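Local coordinates for protein pectinesterase inhibitor (Actinidia chinensis, PDB 1XG2) that inhibits pectin methylesterase by forming a complex with it and may take part in regulating fruit ripening, at residues B[18-21]-B[22-26]; B[30-34]-B[35-39]; B[50-53]-B[54-57]; B[65-68]-B[69-73]. All blocks are in the same frame, centred on the assembly; numbering follows the deposited sequence.

Interaction 1: residues B[18-21]-B[22-26]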
ATOM      1  N   LEU B  18      14.341 -19.292 -14.201  1.00 14.33           N
ATOM      2  CA  LEU B  18      15.241 -18.379 -13.516  1.00 14.76           C
ATOM      3  C   LEU B  18      15.502 -18.853 -12.095  1.00 14.38           C
ATOM      4  O   LEU B  18      16.634 -18.828 -11.631  1.00 14.87           O
ATOM      5  CB  LEU B  18      14.688 -16.958 -13.501  1.00 14.87           C
ATOM      6  CG  LEU B  18      15.611 -15.958 -12.797  1.00 16.26           C
ATOM      7  CD1 LEU B  18      17.011 -15.893 -13.437  1.00 17.90           C
ATOM      8  CD2 LEU B  18      14.959 -14.567 -12.774  1.00 17.29           C
ATOM      9  N   CYS B  19      14.452 -19.292 -11.420  1.00 14.34           N
ATOM     10  CA  CYS B  19      14.581 -19.865 -10.093  1.00 14.33           C
ATOM     11  C   CYS B  19      15.617 -20.989 -10.062  1.00 14.76           C
ATOM     12  O   CYS B  19      16.511 -20.982  -9.219  1.00 13.98           O
ATOM     13  CB  CYS B  19      13.216 -20.371  -9.610  1.00 14.88           C
ATOM     14  SG  CYS B  19      13.242 -21.215  -8.011  1.00 15.27           S
ATOM     15  N   LEU B  20      15.505 -21.937 -10.995  1.00 15.06           N
ATOM     16  CA  LEU B  20      16.454 -23.047 -11.081  1.00 15.77           C
ATOM     17  C   LEU B  20      17.881 -22.558 -11.296  1.00 15.84           C
ATOM     18  O   LEU B  20      18.789 -22.980 -10.615  1.00 16.02           O
ATOM     19  CB  LEU B  20      16.053 -24.020 -12.200  1.00 15.50           C
ATOM     20  CG  LEU B  20      16.970 -25.242 -12.352  1.00 16.52           C
ATOM     21  CD1 LEU B  20      16.963 -26.077 -11.075  1.00 16.38           C
ATOM     22  CD2 LEU B  20      16.564 -26.080 -13.569  1.00 16.61           C
ATOM     23  N   GLN B  21      18.062 -21.653 -12.238  1.00 16.66           N
ATOM     24  CA  GLN B  21      19.366 -21.092 -12.536  1.00 17.89           C
ATOM     25  C   GLN B  21      19.973 -20.441 -11.287  1.00 17.41           C
ATOM     26  O   GLN B  21      21.148 -20.645 -10.981  1.00 16.78           O
ATOM     27  CB  GLN B  21      19.205 -20.090 -13.673  1.00 18.45           C
ATOM     28  CG  GLN B  21      20.447 -19.427 -14.188  1.00 23.58           C
ATOM     29  CD  GLN B  21      20.087 -18.448 -15.310  1.00 29.79           C
ATOM     30  OE1 GLN B  21      20.498 -17.277 -15.291  1.00 32.88           O
ATOM     31  NE2 GLN B  21      19.259 -18.912 -16.251  1.00 32.65           N
ATOM     32  N   ALA B  22      19.150 -19.715 -10.538  1.00 16.93           N
ATOM     33  CA  ALA B  22      19.606 -19.009  -9.346  1.00 17.07           C
ATOM     34  C   ALA B  22      20.001 -19.980  -8.235  1.00 17.27           C
ATOM     35  O   ALA B  22      21.064 -19.839  -7.643  1.00 17.74           O
ATOM     36  CB  ALA B  22      18.528 -18.039  -8.847  1.00 16.97           C
ATOM     37  N   LEU B  23      19.149 -20.961  -7.952  1.00 17.12           N
ATOM     38  CA  LEU B  23      19.415 -21.930  -6.898  1.00 18.01           C
ATOM     39  C   LEU B  23      20.582 -22.870  -7.259  1.00 18.74           C
ATOM     40  O   LEU B  23      21.381 -23.230  -6.402  1.00 18.52           O
ATOM     41  CB  LEU B  23      18.130 -22.722  -6.560  1.00 17.67           C
ATOM     42  CG  LEU B  23      17.002 -21.869  -5.936  1.00 17.71           C
ATOM     43  CD1 LEU B  23      15.750 -22.688  -5.518  1.00 16.39           C
ATOM     44  CD2 LEU B  23      17.505 -21.070  -4.755  1.00 17.49           C
ATOM     45  N   GLU B  24      20.700 -23.228  -8.533  1.00 20.31           N
ATOM     46  CA  GLU B  24      21.802 -24.083  -8.994  1.00 21.33           C
ATOM     47  C   GLU B  24      23.141 -23.335  -9.011  1.00 21.61           C
ATOM     48  O   GLU B  24      24.192 -23.965  -9.133  1.00 22.57           O
ATOM     49  CB  GLU B  24      21.516 -24.652 -10.390  1.00 22.05           C
ATOM     50  CG  GLU B  24      20.771 -25.985 -10.392  1.00 24.64           C
ATOM     51  CD  GLU B  24      20.600 -26.552 -11.799  1.00 27.56           C
ATOM     52  OE1 GLU B  24      20.786 -25.788 -12.784  1.00 29.19           O
ATOM     53  OE2 GLU B  24      20.265 -27.754 -11.922  1.00 29.70           O
ATOM     54  N   SER B  25      23.120 -22.006  -8.889  1.00 21.54           N
ATOM     55  CA  SER B  25      24.357 -21.224  -8.849  1.00 21.33           C
ATOM     56  C   SER B  25      25.055 -21.316  -7.479  1.00 21.97           C
ATOM     57  O   SER B  25      26.169 -20.837  -7.319  1.00 21.87           O
ATOM     58  CB  SER B  25      24.100 -19.764  -9.242  1.00 21.48           C
ATOM     59  OG  SER B  25      23.497 -19.037  -8.187  1.00 19.26           O
ATOM     60  N   ASP B  26      24.379 -21.919  -6.501  1.00 22.55           N
ATOM     61  CA  ASP B  26      24.951 -22.211  -5.181  1.00 22.98           C
ATOM     62  C   ASP B  26      25.755 -23.520  -5.214  1.00 23.01           C
ATOM     63  O   ASP B  26      25.171 -24.586  -5.335  1.00 22.74           O
ATOM     64  CB  ASP B  26      23.817 -22.324  -4.152  1.00 22.89           C
ATOM     65  CG  ASP B  26      24.315 -22.456  -2.716  1.00 23.95           C
ATOM     66  OD1 ASP B  26      25.529 -22.621  -2.497  1.00 22.34           O
ATOM     67  OD2 ASP B  26      23.543 -22.403  -1.731  1.00 25.22           O
TER
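L20 and E24 meet because their first torsions differ: L20 sends CG away from its backbone N (chi1 -179°), down the helix, while E24 turns its chain back (chi1 -89°) and then runs straight. Both lie near the C-terminal end of helix 16-24, one of the two short N-terminal helices that accompany the four-helix bundle of this inhibitor family. Their ends pass at a slant, with L20 CD1 3.7 Å from E24 CD, so a methyl group rests against the carboxylate. On the way E24 CB also comes within 3.2 Å of L20 O, the carbonyl that accepts from E24 N at 2.8 Å. With an alanine at L20 the carboxylate end of E24 would probably lose its apolar backing and become freer to swing, and the leucine's contact with I6 of helix 4-9 would go too. One residue back along each turn, C19 SG lies 3.8 Å from L23 CD1. That sulfur is tied to C10 in a disulfide, and both C19 and L23 reach helix 4-9, at I9 and I6, so this buried side of the turn packs the two short helices together. The helical i to i+4 bonds continue with L23 N to C19 O at 2.9 Å. Past E24, S25 OG, set between its backbone N and carbonyl carbon, reaches A22 O at 2.6 Å, and that carbonyl also accepts from S25 N.

Interaction 2: residues B[30-34]-B[35-39]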
ATOM      1  N   ALA B  30      22.964 -28.574  -2.181  1.00 27.23           N
ATOM      2  CA  ALA B  30      22.433 -29.803  -1.579  1.00 27.27           C
ATOM      3  C   ALA B  30      22.470 -29.809  -0.039  1.00 27.19           C
ATOM      4  O   ALA B  30      21.675 -30.501   0.609  1.00 27.36           O
ATOM      5  CB  ALA B  30      23.176 -31.035  -2.141  1.00 27.68           C
ATOM      6  N   SER B  31      23.393 -29.051   0.543  1.00 26.98           N
ATOM      7  CA  SER B  31      23.501 -28.950   2.000  1.00 26.95           C
ATOM      8  C   SER B  31      22.511 -27.947   2.639  1.00 26.07           C
ATOM      9  O   SER B  31      22.470 -27.815   3.870  1.00 25.91           O
ATOM     10  CB  SER B  31      24.947 -28.585   2.380  1.00 27.27           C
ATOM     11  OG  SER B  31      25.210 -27.207   2.149  1.00 28.71           O
ATOM     12  N   LYS B  32      21.715 -27.252   1.823  1.00 24.80           N
ATOM     13  CA  LYS B  32      20.860 -26.156   2.316  1.00 23.62           C
ATOM     14  C   LYS B  32      19.461 -26.628   2.698  1.00 22.37           C
ATOM     15  O   LYS B  32      18.820 -27.360   1.958  1.00 21.95           O
ATOM     16  CB  LYS B  32      20.724 -25.044   1.260  1.00 23.58           C
ATOM     17  CG  LYS B  32      22.031 -24.426   0.805  1.00 24.29           C
ATOM     18  CD  LYS B  32      22.654 -23.533   1.875  1.00 24.75           C
ATOM     19  CE  LYS B  32      24.034 -23.037   1.441  1.00 25.15           C
ATOM     20  NZ  LYS B  32      23.977 -21.738   0.743  1.00 23.71           N
ATOM     21  N   ASP B  33      18.970 -26.175   3.842  1.00 21.13           N
ATOM     22  CA  ASP B  33      17.566 -26.388   4.191  1.00 20.51           C
ATOM     23  C   ASP B  33      16.748 -25.195   3.686  1.00 19.15           C
ATOM     24  O   ASP B  33      17.292 -24.311   3.029  1.00 17.58           O
ATOM     25  CB  ASP B  33      17.393 -26.645   5.707  1.00 21.27           C
ATOM     26  CG  ASP B  33      17.960 -25.538   6.580  1.00 23.11           C
ATOM     27  OD1 ASP B  33      18.355 -24.478   6.057  1.00 23.81           O
ATOM     28  OD2 ASP B  33      18.051 -25.642   7.831  1.00 27.22           O
ATOM     29  N   LEU B  34      15.455 -25.154   3.988  1.00 18.47           N
ATOM     30  CA  LEU B  34      14.615 -24.063   3.498  1.00 17.94           C
ATOM     31  C   LEU B  34      15.171 -22.713   3.921  1.00 17.31           C
ATOM     32  O   LEU B  34      15.210 -21.796   3.125  1.00 15.95           O
ATOM     33  CB  LEU B  34      13.154 -24.194   3.959  1.00 18.46           C
ATOM     34  CG  LEU B  34      12.192 -24.941   3.043  1.00 19.90           C
ATOM     35  CD1 LEU B  34      10.792 -25.020   3.673  1.00 19.08           C
ATOM     36  CD2 LEU B  34      12.129 -24.318   1.645  1.00 19.43           C
ATOM     37  N   LYS B  35      15.609 -22.587   5.173  1.00 17.12           N
ATOM     38  CA  LYS B  35      16.155 -21.315   5.646  1.00 17.56           C
ATOM     39  C   LYS B  35      17.388 -20.911   4.863  1.00 16.34           C
ATOM     40  O   LYS B  35      17.554 -19.755   4.506  1.00 15.71           O
ATOM     41  CB  LYS B  35      16.506 -21.371   7.142  1.00 18.46           C
ATOM     42  CG  LYS B  35      15.337 -21.101   8.060  1.00 22.04           C
ATOM     43  CD  LYS B  35      15.799 -20.851   9.515  1.00 26.85           C
ATOM     44  CE  LYS B  35      14.761 -20.044  10.323  1.00 29.13           C
ATOM     45  NZ  LYS B  35      15.396 -19.139  11.322  1.00 28.89           N
ATOM     46  N   GLY B  36      18.277 -21.865   4.636  1.00 15.89           N
ATOM     47  CA  GLY B  36      19.471 -21.622   3.848  1.00 15.37           C
ATOM     48  C   GLY B  36      19.175 -21.180   2.420  1.00 14.65           C
ATOM     49  O   GLY B  36      19.813 -20.262   1.929  1.00 13.94           O
ATOM     50  N   LEU B  37      18.210 -21.825   1.766  1.00 14.04           N
ATOM     51  CA  LEU B  37      17.817 -21.434   0.409  1.00 14.45           C
ATOM     52  C   LEU B  37      17.224 -20.037   0.450  1.00 14.70           C
ATOM     53  O   LEU B  37      17.512 -19.231  -0.423  1.00 14.89           O
ATOM     54  CB  LEU B  37      16.827 -22.438  -0.189  1.00 14.48           C
ATOM     55  CG  LEU B  37      17.402 -23.843  -0.381  1.00 14.29           C
ATOM     56  CD1 LEU B  37      16.307 -24.820  -0.758  1.00 14.58           C
ATOM     57  CD2 LEU B  37      18.506 -23.841  -1.426  1.00 15.15           C
ATOM     58  N   GLY B  38      16.454 -19.743   1.505  1.00 15.02           N
ATOM     59  CA  GLY B  38      15.888 -18.420   1.740  1.00 14.82           C
ATOM     60  C   GLY B  38      16.917 -17.305   1.813  1.00 14.80           C
ATOM     61  O   GLY B  38      16.793 -16.297   1.124  1.00 14.29           O
ATOM     62  N   GLN B  39      17.944 -17.486   2.637  1.00 15.07           N
ATOM     63  CA  GLN B  39      18.979 -16.466   2.781  1.00 15.46           C
ATOM     64  C   GLN B  39      19.721 -16.260   1.469  1.00 15.49           C
ATOM     65  O   GLN B  39      20.054 -15.140   1.105  1.00 15.32           O
ATOM     66  CB  GLN B  39      19.975 -16.822   3.892  1.00 15.92           C
ATOM     67  CG  GLN B  39      19.392 -16.841   5.316  1.00 15.94           C
ATOM     68  CD  GLN B  39      19.020 -15.455   5.877  1.00 17.97           C
ATOM     69  OE1 GLN B  39      19.114 -14.448   5.160  1.00 22.06           O
ATOM     70  NE2 GLN B  39      18.608 -15.399   7.124  1.00 15.62           N
TER
HETATM   71  O   HOH W   1      22.372 -19.698   2.397  1.00 21.58           O
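The bond from L37 N to D33 O, 2.9 Å long, opens helix 34-60: the chain is extended at D33 and turns helical at L34, and the next i to i+4 bond follows from G38 N to L34 O. D33 is the N-cap. Its carboxylate sits between the backbone N and the carbonyl carbon (chi1 56°), which swings OD1 over the opening turn to accept from G36 N at 3.0 Å, with an N-H...O angle of 162°. The donor arrives nearly in line with the C-O bond. G36 has no side chain to return the bond, so this is a simple cap and no reciprocal capping box. Just outside the cap, K32 lays its CB 3.7 Å from L37 CD2, a contact between the N' and N4 positions that resembles a hydrophobic staple, though here a lysine's CB takes the N' place. The lysine then bends at its second torsion (chi2 -72°), brings CD to 4.2 Å from G36 CA, and ends in NZ, which forms a salt bridge with D26. A water also links NZ (3.1 Å) to G36 O (2.7 Å), donating to the carbonyl. L34 and L37 meanwhile both pack on L5 and I9 of helix 4-9. The capping carboxylate and the positive helix start are thus likely to stabilise each other, while K32 uses its methylenes on the helix and its charge on the preceding loop.

Interaction 3: residues B[50-53]-B[54-57]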
ATOM      1  N   LYS B  50      20.375  -3.823  -6.242  1.00 14.86           N
ATOM      2  CA  LYS B  50      21.488  -2.885  -6.096  1.00 15.68           C
ATOM      3  C   LYS B  50      22.073  -2.535  -7.460  1.00 15.90           C
ATOM      4  O   LYS B  50      22.342  -1.364  -7.745  1.00 16.36           O
ATOM      5  CB  LYS B  50      22.563  -3.445  -5.170  1.00 15.86           C
ATOM      6  CG  LYS B  50      22.184  -3.381  -3.700  1.00 18.44           C
ATOM      7  CD  LYS B  50      23.291  -3.916  -2.826  1.00 21.22           C
ATOM      8  CE  LYS B  50      23.062  -3.589  -1.355  1.00 22.83           C
ATOM      9  NZ  LYS B  50      23.902  -4.469  -0.493  1.00 23.78           N
ATOM     10  N   GLN B  51      22.225  -3.535  -8.320  1.00 16.21           N
ATOM     11  CA  GLN B  51      22.709  -3.296  -9.672  1.00 17.02           C
ATOM     12  C   GLN B  51      21.747  -2.394 -10.453  1.00 16.50           C
ATOM     13  O   GLN B  51      22.172  -1.498 -11.194  1.00 15.55           O
ATOM     14  CB  GLN B  51      22.927  -4.613 -10.427  1.00 17.92           C
ATOM     15  CG  GLN B  51      23.251  -4.402 -11.913  1.00 22.26           C
ATOM     16  CD  GLN B  51      23.594  -5.695 -12.654  1.00 27.84           C
ATOM     17  OE1 GLN B  51      24.692  -6.252 -12.483  1.00 31.54           O
ATOM     18  NE2 GLN B  51      22.663  -6.163 -13.496  1.00 29.66           N
ATOM     19  N   THR B  52      20.448  -2.631 -10.289  1.00 15.59           N
ATOM     20  CA  THR B  52      19.445  -1.884 -11.024  1.00 15.30           C
ATOM     21  C   THR B  52      19.375  -0.435 -10.554  1.00 15.57           C
ATOM     22  O   THR B  52      19.153   0.462 -11.360  1.00 14.82           O
ATOM     23  CB  THR B  52      18.081  -2.591 -10.940  1.00 15.42           C
ATOM     24  OG1 THR B  52      18.177  -3.865 -11.593  1.00 13.96           O
ATOM     25  CG2 THR B  52      17.022  -1.852 -11.730  1.00 15.15           C
ATOM     26  N   SER B  53      19.609  -0.208  -9.265  1.00 16.24           N
ATOM     27  CA  SER B  53      19.720   1.146  -8.734  1.00 17.46           C
ATOM     28  C   SER B  53      20.772   1.936  -9.529  1.00 17.42           C
ATOM     29  O   SER B  53      20.578   3.112  -9.852  1.00 16.78           O
ATOM     30  CB  SER B  53      20.093   1.095  -7.247  1.00 17.67           C
ATOM     31  OG  SER B  53      20.379   2.391  -6.754  0.50 20.52           O
ATOM     32  N   LYS B  54      21.876   1.275  -9.858  1.00 17.07           N
ATOM     33  CA  LYS B  54      22.948   1.923 -10.635  1.00 17.31           C
ATOM     34  C   LYS B  54      22.553   2.137 -12.084  1.00 16.37           C
ATOM     35  O   LYS B  54      22.904   3.151 -12.679  1.00 16.26           O
ATOM     36  CB  LYS B  54      24.235   1.106 -10.557  1.00 17.66           C
ATOM     37  CG  LYS B  54      24.743   0.934  -9.151  1.00 19.54           C
ATOM     38  CD  LYS B  54      25.988   0.079  -9.119  1.00 23.91           C
ATOM     39  CE  LYS B  54      26.626   0.156  -7.753  1.00 27.39           C
ATOM     40  NZ  LYS B  54      27.290  -1.133  -7.410  1.00 31.39           N
ATOM     41  N   ILE B  55      21.810   1.185 -12.650  1.00 15.77           N
ATOM     42  CA  ILE B  55      21.272   1.311 -13.998  1.00 15.79           C
ATOM     43  C   ILE B  55      20.350   2.524 -14.093  1.00 15.16           C
ATOM     44  O   ILE B  55      20.426   3.299 -15.047  1.00 14.07           O
ATOM     45  CB  ILE B  55      20.528   0.034 -14.423  1.00 15.34           C
ATOM     46  CG1 ILE B  55      21.549  -1.077 -14.680  1.00 17.01           C
ATOM     47  CG2 ILE B  55      19.650   0.309 -15.662  1.00 17.00           C
ATOM     48  CD1 ILE B  55      20.932  -2.465 -14.847  1.00 18.23           C
ATOM     49  N   ILE B  56      19.488   2.698 -13.098  1.00 15.05           N
ATOM     50  CA  ILE B  56      18.572   3.838 -13.088  1.00 15.33           C
ATOM     51  C   ILE B  56      19.346   5.148 -12.969  1.00 15.85           C
ATOM     52  O   ILE B  56      19.049   6.101 -13.673  1.00 16.85           O
ATOM     53  CB  ILE B  56      17.526   3.705 -11.949  1.00 14.93           C
ATOM     54  CG1 ILE B  56      16.621   2.496 -12.212  1.00 15.44           C
ATOM     55  CG2 ILE B  56      16.680   4.942 -11.865  1.00 14.74           C
ATOM     56  CD1 ILE B  56      15.952   1.941 -10.940  1.00 15.75           C
ATOM     57  N   ALA B  57      20.332   5.190 -12.086  1.00 16.63           N
ATOM     58  CA  ALA B  57      21.152   6.391 -11.931  1.00 17.43           C
ATOM     59  C   ALA B  57      21.798   6.750 -13.285  1.00 17.86           C
ATOM     60  O   ALA B  57      21.819   7.917 -13.692  1.00 17.83           O
ATOM     61  CB  ALA B  57      22.189   6.171 -10.873  1.00 17.32           C
TER
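Within helix 34-60, a member of the four-helix bundle, T52 and I56 stand one turn apart on the inward side. T52 CG2 and I56 CD1 touch at 4.0 Å, the two side chains crossing at a slant. I56 gets there by keeping CG1 beside its own backbone N (chi1 -65°), which leans the long branch back over the previous turn and sets CG1 3.4 Å from T52 O. The threonine divides its branches: CG2 goes to the isoleucine, whereas OG1 donates back to S48 O. Both residues face Y79 of helix 66-95 and L129 of helix 127-149. A second pair follows the same i to i+4 spacing at the edge of this side, where I55 CD1 approaches Q51 CG at 4.2 Å and the isoleucine rests on Q128. The backbone is less even. I56 N bonds T52 O at 2.9 Å and A57 N bonds S53 O at 3.1 Å, but K54 N is weakly held, its hydrogen divided between K50 O at 3.4 Å and Q51 O at 3.1 Å. Q51 O therefore serves K54 N weakly and I55 N, which meets it in the carbonyl plane. Chemically the helix is two-faced: the buried T52 and I56 turn methyl groups to the neighbouring helices, K50, Q51 and K54 are exposed, and the bond to S48 O probably makes burial of the T52 hydroxyl affordable.

Interaction 4: residues B[65-68]-B[69-73]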
ATOM      1  N   ASP B  65      14.620  15.269 -20.341  1.00 25.42           N
ATOM      2  CA  ASP B  65      13.175  15.458 -20.345  1.00 25.30           C
ATOM      3  C   ASP B  65      12.623  15.348 -18.921  1.00 24.76           C
ATOM      4  O   ASP B  65      12.760  14.294 -18.303  1.00 23.78           O
ATOM      5  CB  ASP B  65      12.507  14.423 -21.243  1.00 25.59           C
ATOM      6  CG  ASP B  65      11.000  14.491 -21.167  1.00 27.52           C
ATOM      7  OD1 ASP B  65      10.448  15.592 -21.365  1.00 31.40           O
ATOM      8  OD2 ASP B  65      10.291  13.511 -20.893  1.00 29.03           O
ATOM      9  N   PRO B  66      12.028  16.419 -18.384  1.00 24.21           N
ATOM     10  CA  PRO B  66      11.541  16.402 -16.993  1.00 24.17           C
ATOM     11  C   PRO B  66      10.583  15.253 -16.621  1.00 23.60           C
ATOM     12  O   PRO B  66      10.680  14.736 -15.506  1.00 23.23           O
ATOM     13  CB  PRO B  66      10.832  17.755 -16.855  1.00 24.30           C
ATOM     14  CG  PRO B  66      11.552  18.635 -17.818  1.00 24.56           C
ATOM     15  CD  PRO B  66      11.788  17.734 -19.012  1.00 24.65           C
ATOM     16  N   LYS B  67       9.693  14.862 -17.526  1.00 22.95           N
ATOM     17  CA  LYS B  67       8.734  13.799 -17.223  1.00 22.63           C
ATOM     18  C   LYS B  67       9.452  12.463 -17.081  1.00 21.58           C
ATOM     19  O   LYS B  67       9.195  11.701 -16.149  1.00 20.82           O
ATOM     20  CB  LYS B  67       7.655  13.704 -18.299  1.00 22.78           C
ATOM     21  CG  LYS B  67       6.444  12.849 -17.898  1.00 24.29           C
ATOM     22  CD  LYS B  67       5.343  12.928 -18.955  1.00 25.99           C
ATOM     23  CE  LYS B  67       4.292  11.847 -18.780  1.00 27.93           C
ATOM     24  NZ  LYS B  67       2.974  12.212 -19.399  1.00 28.28           N
ATOM     25  N   LEU B  68      10.361  12.195 -18.012  1.00 20.06           N
ATOM     26  CA  LEU B  68      11.148  10.976 -17.989  1.00 19.36           C
ATOM     27  C   LEU B  68      12.000  10.913 -16.727  1.00 18.89           C
ATOM     28  O   LEU B  68      12.072   9.870 -16.083  1.00 18.30           O
ATOM     29  CB  LEU B  68      12.034  10.884 -19.240  1.00 19.20           C
ATOM     30  CG  LEU B  68      12.948   9.660 -19.339  1.00 19.47           C
ATOM     31  CD1 LEU B  68      12.158   8.335 -19.367  1.00 19.73           C
ATOM     32  CD2 LEU B  68      13.836   9.788 -20.573  1.00 18.77           C
ATOM     33  N   LYS B  69      12.637  12.031 -16.381  1.00 18.38           N
ATOM     34  CA  LYS B  69      13.471  12.105 -15.190  1.00 18.75           C
ATOM     35  C   LYS B  69      12.654  11.835 -13.926  1.00 17.75           C
ATOM     36  O   LYS B  69      13.149  11.218 -12.988  1.00 17.42           O
ATOM     37  CB  LYS B  69      14.141  13.468 -15.083  1.00 19.04           C
ATOM     38  CG  LYS B  69      15.182  13.711 -16.169  1.00 21.73           C
ATOM     39  CD  LYS B  69      16.018  14.948 -15.882  1.00 25.39           C
ATOM     40  CE  LYS B  69      17.118  14.649 -14.869  1.00 27.99           C
ATOM     41  NZ  LYS B  69      17.387  15.833 -13.997  1.00 31.74           N
ATOM     42  N   GLY B  70      11.415  12.309 -13.908  1.00 16.96           N
ATOM     43  CA  GLY B  70      10.518  12.062 -12.785  1.00 15.99           C
ATOM     44  C   GLY B  70      10.155  10.584 -12.664  1.00 15.29           C
ATOM     45  O   GLY B  70       9.981  10.082 -11.562  1.00 14.99           O
ATOM     46  N   ARG B  71      10.023   9.899 -13.796  1.00 14.39           N
ATOM     47  CA  ARG B  71       9.790   8.457 -13.807  1.00 14.29           C
ATOM     48  C   ARG B  71      11.001   7.702 -13.265  1.00 14.83           C
ATOM     49  O   ARG B  71      10.867   6.813 -12.396  1.00 14.25           O
ATOM     50  CB  ARG B  71       9.391   7.977 -15.200  1.00 14.43           C
ATOM     51  CG  ARG B  71       8.038   8.496 -15.607  1.00 14.01           C
ATOM     52  CD  ARG B  71       7.643   8.188 -17.033  1.00 14.57           C
ATOM     53  NE  ARG B  71       6.246   8.528 -17.236  1.00 15.30           N
ATOM     54  CZ  ARG B  71       5.451   7.979 -18.137  1.00 17.07           C
ATOM     55  NH1 ARG B  71       4.183   8.355 -18.192  1.00 18.45           N
ATOM     56  NH2 ARG B  71       5.906   7.086 -19.001  1.00 16.84           N
ATOM     57  N   TYR B  72      12.195   8.080 -13.716  1.00 14.48           N
ATOM     58  CA  TYR B  72      13.407   7.465 -13.197  1.00 14.59           C
ATOM     59  C   TYR B  72      13.590   7.739 -11.707  1.00 14.85           C
ATOM     60  O   TYR B  72      14.081   6.886 -10.978  1.00 14.51           O
ATOM     61  CB  TYR B  72      14.642   7.968 -13.929  1.00 14.60           C
ATOM     62  CG  TYR B  72      14.782   7.533 -15.373  1.00 15.10           C
ATOM     63  CD1 TYR B  72      15.409   8.367 -16.304  1.00 16.72           C
ATOM     64  CD2 TYR B  72      14.328   6.281 -15.810  1.00 16.43           C
ATOM     65  CE1 TYR B  72      15.565   7.981 -17.628  1.00 15.90           C
ATOM     66  CE2 TYR B  72      14.468   5.890 -17.127  1.00 16.09           C
ATOM     67  CZ  TYR B  72      15.097   6.739 -18.038  1.00 18.49           C
ATOM     68  OH  TYR B  72      15.243   6.341 -19.354  1.00 17.68           O
ATOM     69  N   GLU B  73      13.215   8.931 -11.253  1.00 15.53           N
ATOM     70  CA  GLU B  73      13.413   9.264  -9.848  1.00 16.31           C
ATOM     71  C   GLU B  73      12.481   8.418  -8.990  1.00 14.85           C
ATOM     72  O   GLU B  73      12.863   7.968  -7.920  1.00 14.11           O
ATOM     73  CB  GLU B  73      13.220  10.750  -9.567  1.00 17.18           C
ATOM     74  CG  GLU B  73      13.547  11.137  -8.120  1.00 22.44           C
ATOM     75  CD  GLU B  73      14.995  10.816  -7.698  1.00 30.15           C
ATOM     76  OE1 GLU B  73      15.922  10.959  -8.535  1.00 35.27           O
ATOM     77  OE2 GLU B  73      15.221  10.417  -6.520  1.00 34.97           O
TER
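L68 and Y72 make the main apolar contact of this first stretch of helix 66-95. The leucine's CG points along the helix, trans to its backbone N (chi1 179°), and that carries CD1 over one face of the Y72 ring, 4.0 Å from the centroid and 28° off the ring normal, a CH-pi contact. Its CG also closes to 3.5 Å from Y72 CE1. A serine in place of Y72 would probably leave L68 without the ring that backs it and open a gap toward L59 and T60 of helix 34-60, against which the ring also packs. Among the polar contacts, D65 is the N-cap: its OD2 accepts from L68 N at 3.2 Å, the donor standing well above the carboxylate plane (53°), while D65 O takes K69 N at 3.0 Å in the opening i to i+4 bond. Y72 N to L68 O repeats that bond three residues further on. As for charge, K67 and R71 run side by side in the same direction. K67 CE lies 3.5 Å from R71 NH1, and NZ stays 4.2 Å from the same nitrogen, an approach of like charges that is probably somewhat unfavourable. The guanidinium is held elsewhere, NH1 by E120 O and NH2 by G121 O, and R71 also packs on T78 of the pectinesterase chain. What emerges is a capped helix N-terminus with i to i+4 side-chain pairs, at an end of the four-helix bundle that meets the enzyme.

In the fold
The four contacts fall into two touching pairs. Interactions 1 and 2, with centres about 12 Å apart, are joined by a salt bridge from D26 OD2 to K32 NZ at 2.6 Å, which ties the turn after helix 16-24 to the residues just before helix 34-60. Interactions 3 and 4, about 15 Å apart between centres, meet where I56 CG2 packs 3.4 Å from Y72 O, bringing helices 34-60 and 66-95 together. Helix 34-60 connects the pairs, since interactions 2 and 3 both lie on it, about 28 Å apart centre to centre. Among the four, interaction 4 alone packs against the pectinesterase; interaction 2 lies about 40 Å from interaction 4, centre to centre.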